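Local coordinates for phosphorylated carbohydrates phosphatase TM_1254 (Thermotoga maritima msb8, PDB 3KBB), which removes phosphate from phosphorylated sugars such as erythrose 4-phosphate, fructose 6-phosphate and mannose 6-phosphate, using a divalent metal cation and most active with cobalt, at residues F6-V11 against L103-S108. Residues are numbered along the deposited sequence; the frame is centred on the assembly and turned at random.
Sequences FDMDGV and LALATS. With SO4 (sulfate ion), chain D.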
loop_
_atom_site.group_PDB
_atom_site.type_symbol
_atom_site.label_atom_id
_atom_site.label_comp_id
_atom_site.label_asym_id
_atom_site.label_seq_id
_atom_site.Cartn_x
_atom_site.Cartn_y
_atom_site.Cartn_z
ATOM N N PHE A 6 2.626 -9.582 2.750
ATOM C CA PHE A 6 2.195 -8.253 3.144
ATOM C C PHE A 6 1.862 -7.426 1.926
ATOM O O PHE A 6 2.656 -7.354 0.978
ATOM C CB PHE A 6 3.308 -7.522 3.885
ATOM C CG PHE A 6 3.530 -8.009 5.293
ATOM C CD1 PHE A 6 3.002 -7.296 6.383
ATOM C CD2 PHE A 6 4.251 -9.191 5.535
ATOM C CE1 PHE A 6 3.218 -7.749 7.718
ATOM C CE2 PHE A 6 4.457 -9.635 6.851
ATOM C CZ PHE A 6 3.912 -8.914 7.928
ATOM N N ASP A 7 0.748 -6.711 1.965
ATOM C CA ASP A 7 0.597 -5.545 1.090
ATOM C C ASP A 7 1.559 -4.445 1.555
ATOM O O ASP A 7 2.007 -4.455 2.717
ATOM C CB ASP A 7 -0.849 -5.047 1.150
ATOM C CG ASP A 7 -1.147 -4.008 0.085
ATOM O OD1 ASP A 7 -0.518 -4.052 -0.989
ATOM O OD2 ASP A 7 -1.976 -3.136 0.366
HETATM N N MSE A 8 1.922 -3.523 0.662
HETATM C CA MSE A 8 2.911 -2.492 1.021
HETATM C C MSE A 8 2.230 -1.262 1.596
HETATM O O MSE A 8 2.301 -1.009 2.813
HETATM C CB MSE A 8 3.804 -2.156 -0.191
HETATM C CG MSE A 8 4.841 -1.194 0.205
HETATM SE SE MSE A 8 5.993 -0.677 -1.293
HETATM C CE MSE A 8 4.732 0.307 -2.368
ATOM N N ASP A 9 1.546 -0.510 0.745
ATOM C CA ASP A 9 1.007 0.750 1.187
ATOM C C ASP A 9 -0.218 0.522 2.041
ATOM O O ASP A 9 -1.169 -0.147 1.631
ATOM C CB ASP A 9 0.626 1.603 0.011
ATOM C CG ASP A 9 0.172 2.964 0.446
ATOM O OD1 ASP A 9 1.039 3.764 0.792
ATOM O OD2 ASP A 9 -1.053 3.217 0.467
ATOM N N GLY A 10 -0.184 1.113 3.210
ATOM C CA GLY A 10 -1.263 0.957 4.170
ATOM C C GLY A 10 -1.022 -0.170 5.157
ATOM O O GLY A 10 -1.845 -0.399 6.048
ATOM N N VAL A 11 0.087 -0.890 5.010
ATOM C CA VAL A 11 0.453 -1.912 5.966
ATOM C C VAL A 11 1.860 -1.632 6.434
ATOM O O VAL A 11 2.079 -1.378 7.593
ATOM C CB VAL A 11 0.353 -3.354 5.378
ATOM C CG1 VAL A 11 0.726 -4.370 6.393
ATOM C CG2 VAL A 11 -1.042 -3.635 4.783
ATOM N N LEU A 103 8.912 -14.727 3.424
ATOM C CA LEU A 103 8.251 -13.435 3.598
ATOM C C LEU A 103 8.080 -12.855 2.216
ATOM O O LEU A 103 9.055 -12.832 1.442
ATOM C CB LEU A 103 9.127 -12.507 4.429
ATOM C CG LEU A 103 8.683 -11.222 5.128
ATOM C CD1 LEU A 103 7.313 -11.381 5.820
ATOM C CD2 LEU A 103 9.750 -10.755 6.185
ATOM N N ALA A 104 6.866 -12.413 1.899
ATOM C CA ALA A 104 6.633 -11.861 0.572
ATOM C C ALA A 104 5.912 -10.516 0.678
ATOM O O ALA A 104 5.169 -10.269 1.640
ATOM C CB ALA A 104 5.816 -12.792 -0.286
ATOM N N LEU A 105 6.104 -9.702 -0.360
ATOM C CA LEU A 105 5.451 -8.408 -0.513
ATOM C C LEU A 105 4.599 -8.479 -1.780
ATOM O O LEU A 105 5.043 -9.023 -2.802
ATOM C CB LEU A 105 6.517 -7.337 -0.739
ATOM C CG LEU A 105 5.774 -6.020 -0.887
ATOM C CD1 LEU A 105 5.482 -5.394 0.469
ATOM C CD2 LEU A 105 6.481 -5.063 -1.834
ATOM N N ALA A 106 3.370 -7.958 -1.733
ATOM C CA ALA A 106 2.567 -7.810 -2.942
ATOM C C ALA A 106 2.063 -6.355 -2.941
ATOM O O ALA A 106 1.562 -5.855 -1.916
ATOM C CB ALA A 106 1.422 -8.815 -3.008
ATOM N N THR A 107 2.226 -5.656 -4.056
ATOM C CA THR A 107 1.767 -4.278 -4.128
ATOM C C THR A 107 1.298 -3.953 -5.525
ATOM O O THR A 107 1.881 -4.446 -6.492
ATOM C CB THR A 107 2.859 -3.275 -3.712
ATOM O OG1 THR A 107 2.360 -1.938 -3.838
ATOM C CG2 THR A 107 4.145 -3.438 -4.582
ATOM N N SER A 108 0.268 -3.108 -5.636
ATOM C CA SER A 108 -0.174 -2.620 -6.932
ATOM C C SER A 108 0.800 -1.581 -7.509
ATOM O O SER A 108 0.717 -1.223 -8.691
ATOM C CB SER A 108 -1.570 -1.972 -6.792
ATOM O OG SER A 108 -2.489 -2.922 -6.265
HETATM S S SO4 D . -0.501 -1.230 -2.741
HETATM O O1 SO4 D . 0.623 -1.516 -1.836
HETATM O O2 SO4 D . -1.513 -0.434 -2.052
HETATM O O3 SO4 D . -0.052 -0.357 -3.849
HETATM O O4 SO4 D . -1.187 -2.457 -3.274
#
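Phe6 lays its ring obliquely against the Leu103 side chain, its CE2 meeting Leu103 CD1 at 3.5 Å, and Leu93 of helix 89-98 packs on both residues. Phe6 and Leu103 sit on neighbouring parallel strands, joined by two nearly straight hydrogen bonds, Phe6 N to Ala104 O and Ala106 N to Phe6 O, each 2.9 Å long. Further along, Leu105 turns CD1 to the CB of Met8, a selenomethionine, at 3.7 Å. The Met8 chain, extended at first, bends at chi3 (68°) and brings CE to 3.6 Å from Thr107 OG1, while helix 111-120 packs against the Met8 side chain.

Beyond the strand ends the two segments diverge around a sulfate, probably taken from the crystallisation liquor. Its O1 accepts Asp9 N from one segment and the Thr107 hydroxyl, at 2.7 Å, from the other; O4 takes Ser108 N at 2.8 Å along an almost linear bond (173°). Asp7, the probable nucleophile, holds CG anti to its own N (chi1 -169°), which sets OD1 2.9 Å from sulfate O4 and equally near Ala106 O, an acceptor like itself. Lys140 forms a salt bridge with OD1 and also donates to the sulfate. Replacing Asp7 by an alanine would remove the carboxylate between strand end and anion, and would probably leave Lys140 without its carboxylate partner and the pocket without its presumed nucleophile.

The arrangement is that of a HAD phosphatase active site at the end of a Rossmann-like parallel sheet: the DxD loop after the first strand and the Thr-Ser pair after the second converge on one tetrahedral anion. Backbone amides, hydroxyls and a lysine binding sulfate beside an aspartate are consistent with a pocket that holds a substrate's phosphoryl group next to the enzyme's aspartate.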